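Local coordinates for protein protease (Helicobacter pylori, PDB 5EUF) that probably acts as a zinc-dependent M16-family peptidase that cleaves the cytoplasmic tail of the human junctional adhesion molecule JAM-A, weakening the gastric epithelial barrier, at residues Gly29-Arg42 with Phe88-Leu102. Numbering follows the deposited sequence.
Sequences GVIEVDVLYKVGSR and FDITRYFIKTSEANL
Asp34 OD2 faces two nitrogens of the Arg92 guanidinium, forming a salt bridge to NE at 3.1 Å with NH1 at 3.3 Å. A second salt bridge joins Glu32 OE1 to Arg92 NH1 at 3.1 Å, completing a network across the two strands. Each acid uses a single oxygen, its carboxylate plane turned from the guanidinium by 28° for Asp34 and 52° for Glu32. Arg92 suits this place because its chain, with CG anti to the backbone N (chi1 175°) and extended as far as NE, runs along the strand past Asp34 to Glu32. Its CG rests on Leu36 CD2, while Phe94 CD2 sits over one guanidinium face, offset toward the rim. The bent Lys96 chain lies beside Glu32, but NZ stays 4.5 Å from Glu32 OE2, too far for a salt bridge, and hydrogen-bonds Ser366 OG.

Beneath these side chains, strands 30-37 and 91-98 pair antiparallel as neighbouring inner strands of the mixed sheet of the Insulinase-type M16 domain. Four hydrogen-bonded pairs, Ile31-Thr97 to Tyr37-Thr91, make the ladder, Tyr37 N giving Thr91 O a 2.8 Å bond. The other face is chiefly apolar. Ile31 CD1 and Val33 CG2 each lie 3.7 Å from Leu102, against CB and CD1 respectively, where branched aliphatics pack under helix 102-113. The Tyr37 and Tyr93 rings meet rim to rim; Tyr37 stacks on Tyr187, which also hydrogen-bonds Tyr93 OH, close to the probable catalytic base Glu56.

Past the ladder, Thr91 OG1 donates to Val39 O at 2.9 Å from above the carbonyl plane, and Phe88 O accepts a hydrogen bond from Arg42 N. Gly40, with no side chain, lets the backbone run close against Phe88. The two faces thus differ in chemistry: on one, close buried acids whose mutual repulsion Arg92 would probably offset; on the other, a hydrophobic and aromatic layer reaching the active site.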
# COMPACT_ATOMS: atom_id res chain seq x y z
N GLY B 29 35.19 27.82 17.64
CA GLY B 29 33.91 28.46 17.88
C GLY B 29 32.74 27.72 17.27
O GLY B 29 31.73 27.51 17.93
N VAL B 30 32.89 27.31 16.02
CA VAL B 30 31.79 26.72 15.25
C VAL B 30 31.33 25.37 15.79
O VAL B 30 32.13 24.45 15.98
CB VAL B 30 32.19 26.56 13.77
CG1 VAL B 30 31.02 26.04 12.96
CG2 VAL B 30 32.69 27.88 13.21
N ILE B 31 30.03 25.25 16.05
CA ILE B 31 29.43 23.98 16.45
C ILE B 31 28.12 23.74 15.72
O ILE B 31 27.59 24.62 15.05
CB ILE B 31 29.14 23.92 17.97
CG1 ILE B 31 28.01 24.89 18.34
CG2 ILE B 31 30.40 24.19 18.78
CD1 ILE B 31 27.54 24.76 19.76
N GLU B 32 27.59 22.52 15.86
CA GLU B 32 26.25 22.21 15.37
C GLU B 32 25.47 21.44 16.42
O GLU B 32 25.96 20.44 16.96
CB GLU B 32 26.31 21.42 14.06
CG GLU B 32 24.92 21.08 13.52
CD GLU B 32 24.95 20.47 12.14
OE1 GLU B 32 24.30 19.42 11.95
OE2 GLU B 32 25.61 21.03 11.25
N VAL B 33 24.26 21.90 16.71
CA VAL B 33 23.41 21.26 17.71
C VAL B 33 22.32 20.44 17.05
O VAL B 33 21.39 20.99 16.47
CB VAL B 33 22.77 22.31 18.64
CG1 VAL B 33 22.01 21.62 19.76
CG2 VAL B 33 23.83 23.23 19.21
N ASP B 34 22.43 19.11 17.15
CA ASP B 34 21.48 18.22 16.51
C ASP B 34 20.48 17.59 17.47
O ASP B 34 20.83 17.19 18.58
CB ASP B 34 22.21 17.10 15.77
CG ASP B 34 22.80 17.55 14.45
OD1 ASP B 34 23.84 18.23 14.47
OD2 ASP B 34 22.21 17.22 13.40
N VAL B 35 19.23 17.50 17.02
CA VAL B 35 18.22 16.70 17.70
C VAL B 35 17.66 15.68 16.71
O VAL B 35 17.00 16.05 15.74
CB VAL B 35 17.07 17.55 18.26
CG1 VAL B 35 15.95 16.66 18.76
CG2 VAL B 35 17.58 18.44 19.38
N LEU B 36 17.94 14.41 16.96
CA LEU B 36 17.49 13.35 16.07
C LEU B 36 16.30 12.59 16.66
O LEU B 36 16.35 12.16 17.81
CB LEU B 36 18.62 12.37 15.78
CG LEU B 36 20.00 12.95 15.49
CD1 LEU B 36 21.00 11.83 15.32
CD2 LEU B 36 19.96 13.84 14.26
N TYR B 37 15.25 12.44 15.87
CA TYR B 37 14.13 11.60 16.27
C TYR B 37 14.11 10.34 15.42
O TYR B 37 14.16 10.41 14.19
CB TYR B 37 12.81 12.35 16.15
CG TYR B 37 12.62 13.45 17.17
CD1 TYR B 37 12.17 13.17 18.45
CD2 TYR B 37 12.89 14.78 16.84
CE1 TYR B 37 11.99 14.18 19.38
CE2 TYR B 37 12.72 15.79 17.76
CZ TYR B 37 12.27 15.48 19.03
OH TYR B 37 12.10 16.49 19.95
N LYS B 38 14.04 9.18 16.06
CA LYS B 38 14.00 7.91 15.34
C LYS B 38 12.63 7.68 14.72
O LYS B 38 11.97 6.68 15.00
CB LYS B 38 14.35 6.75 16.28
CG LYS B 38 15.71 6.88 16.95
CD LYS B 38 15.95 5.73 17.91
CE LYS B 38 17.34 5.80 18.52
NZ LYS B 38 17.55 4.71 19.52
N VAL B 39 12.21 8.63 13.89
CA VAL B 39 10.92 8.56 13.21
C VAL B 39 11.05 8.96 11.75
O VAL B 39 11.83 9.84 11.40
CB VAL B 39 9.87 9.49 13.84
CG1 VAL B 39 8.48 8.88 13.68
CG2 VAL B 39 10.18 9.76 15.30
N GLY B 40 10.26 8.32 10.90
CA GLY B 40 10.23 8.66 9.49
C GLY B 40 8.94 8.20 8.87
O GLY B 40 7.96 7.93 9.57
N SER B 41 8.92 8.09 7.54
CA SER B 41 7.74 7.63 6.84
C SER B 41 7.54 6.13 7.06
O SER B 41 6.46 5.60 6.82
CB SER B 41 7.86 7.93 5.34
OG SER B 41 8.96 7.24 4.77
N ARG B 42 8.59 5.46 7.54
CA ARG B 42 8.53 4.02 7.78
C ARG B 42 7.69 3.71 9.02
O ARG B 42 7.28 2.57 9.23
CB ARG B 42 9.93 3.44 7.93
CG ARG B 42 10.47 3.49 9.34
CD ARG B 42 11.82 2.81 9.47
NE ARG B 42 12.02 2.33 10.83
CZ ARG B 42 11.89 1.06 11.20
NH1 ARG B 42 11.57 0.15 10.29
NH2 ARG B 42 12.08 0.71 12.46
N PHE B 88 12.92 8.62 5.20
CA PHE B 88 12.20 7.38 5.42
C PHE B 88 12.31 6.90 6.87
O PHE B 88 11.36 6.36 7.42
CB PHE B 88 12.71 6.29 4.49
CG PHE B 88 12.37 6.52 3.04
CD1 PHE B 88 13.18 7.30 2.24
CD2 PHE B 88 11.25 5.93 2.49
CE1 PHE B 88 12.87 7.51 0.91
CE2 PHE B 88 10.93 6.14 1.16
CZ PHE B 88 11.74 6.93 0.37
N ASP B 89 13.48 7.11 7.47
CA ASP B 89 13.80 6.47 8.74
C ASP B 89 14.03 7.44 9.89
O ASP B 89 13.81 7.10 11.05
CB ASP B 89 15.04 5.59 8.57
CG ASP B 89 14.90 4.61 7.43
OD1 ASP B 89 13.79 4.09 7.23
OD2 ASP B 89 15.91 4.37 6.73
N ILE B 90 14.48 8.65 9.57
CA ILE B 90 14.94 9.58 10.60
C ILE B 90 14.42 11.00 10.38
O ILE B 90 14.43 11.50 9.26
CB ILE B 90 16.49 9.59 10.68
CG1 ILE B 90 16.99 10.72 11.57
CG2 ILE B 90 17.09 9.70 9.29
CD1 ILE B 90 18.50 10.91 11.50
N THR B 91 13.95 11.62 11.45
CA THR B 91 13.63 13.05 11.45
C THR B 91 14.76 13.81 12.14
O THR B 91 15.16 13.45 13.25
CB THR B 91 12.30 13.35 12.16
OG1 THR B 91 11.22 12.70 11.47
CG2 THR B 91 12.03 14.84 12.19
N ARG B 92 15.26 14.86 11.50
CA ARG B 92 16.48 15.51 11.97
C ARG B 92 16.41 17.04 11.99
O ARG B 92 16.09 17.67 10.98
CB ARG B 92 17.65 15.06 11.10
CG ARG B 92 18.98 15.74 11.39
CD ARG B 92 20.09 15.06 10.61
NE ARG B 92 21.39 15.69 10.80
CZ ARG B 92 21.92 16.58 9.97
NH1 ARG B 92 23.11 17.10 10.23
NH2 ARG B 92 21.26 16.94 8.88
N TYR B 93 16.71 17.62 13.15
CA TYR B 93 16.78 19.07 13.31
C TYR B 93 18.18 19.48 13.76
O TYR B 93 18.81 18.77 14.54
CB TYR B 93 15.75 19.55 14.34
CG TYR B 93 14.32 19.10 14.10
CD1 TYR B 93 13.44 19.89 13.37
CD2 TYR B 93 13.85 17.91 14.62
CE1 TYR B 93 12.14 19.49 13.15
CE2 TYR B 93 12.55 17.49 14.41
CZ TYR B 93 11.69 18.29 13.67
OH TYR B 93 10.39 17.88 13.46
N PHE B 94 18.67 20.62 13.27
CA PHE B 94 19.97 21.11 13.71
C PHE B 94 20.13 22.62 13.61
O PHE B 94 19.57 23.26 12.72
CB PHE B 94 21.10 20.41 12.92
CG PHE B 94 21.07 20.69 11.44
CD1 PHE B 94 21.74 21.78 10.91
CD2 PHE B 94 20.38 19.84 10.58
CE1 PHE B 94 21.71 22.03 9.55
CE2 PHE B 94 20.36 20.09 9.22
CZ PHE B 94 21.02 21.18 8.71
N ILE B 95 20.91 23.18 14.53
CA ILE B 95 21.25 24.59 14.52
C ILE B 95 22.74 24.79 14.27
O ILE B 95 23.58 24.18 14.94
CB ILE B 95 20.88 25.28 15.86
CG1 ILE B 95 19.37 25.28 16.07
CG2 ILE B 95 21.40 26.71 15.89
CD1 ILE B 95 18.94 25.94 17.37
N LYS B 96 23.07 25.63 13.29
CA LYS B 96 24.46 26.00 13.02
C LYS B 96 24.81 27.30 13.73
O LYS B 96 24.26 28.35 13.41
CB LYS B 96 24.69 26.15 11.52
CG LYS B 96 24.89 24.85 10.78
CD LYS B 96 26.19 24.19 11.20
CE LYS B 96 27.38 25.06 10.87
NZ LYS B 96 28.66 24.40 11.23
N THR B 97 25.72 27.23 14.70
CA THR B 97 26.11 28.43 15.43
C THR B 97 27.47 28.25 16.11
O THR B 97 28.27 27.41 15.71
CB THR B 97 25.06 28.80 16.49
OG1 THR B 97 25.52 29.93 17.25
CG2 THR B 97 24.78 27.63 17.42
N SER B 98 27.74 29.07 17.12
CA SER B 98 28.97 28.97 17.89
C SER B 98 28.69 28.37 19.26
O SER B 98 27.53 28.14 19.62
CB SER B 98 29.64 30.33 18.03
OG SER B 98 28.78 31.25 18.68
N GLU B 99 29.74 28.11 20.03
CA GLU B 99 29.59 27.48 21.34
C GLU B 99 28.94 28.43 22.34
O GLU B 99 28.39 28.00 23.35
CB GLU B 99 30.94 26.98 21.87
CG GLU B 99 31.82 28.07 22.47
CD GLU B 99 31.63 28.23 23.96
OE1 GLU B 99 30.99 27.34 24.58
OE2 GLU B 99 32.09 29.24 24.52
N ALA B 100 29.00 29.72 22.04
CA ALA B 100 28.39 30.73 22.90
C ALA B 100 26.87 30.61 22.87
O ALA B 100 26.19 31.01 23.81
CB ALA B 100 28.82 32.12 22.47
N ASN B 101 26.34 30.05 21.78
CA ASN B 101 24.90 29.88 21.64
C ASN B 101 24.46 28.43 21.82
O ASN B 101 23.34 28.07 21.47
CB ASN B 101 24.44 30.40 20.27
CG ASN B 101 24.65 31.89 20.12
OD1 ASN B 101 25.27 32.35 19.17
ND2 ASN B 101 24.13 32.66 21.07
N LEU B 102 25.35 27.61 22.36
CA LEU B 102 25.02 26.22 22.65
C LEU B 102 23.89 26.12 23.66
O LEU B 102 22.98 25.31 23.51
CB LEU B 102 26.25 25.47 23.17
CG LEU B 102 25.96 24.05 23.66
CD1 LEU B 102 25.51 23.16 22.51
CD2 LEU B 102 27.17 23.47 24.37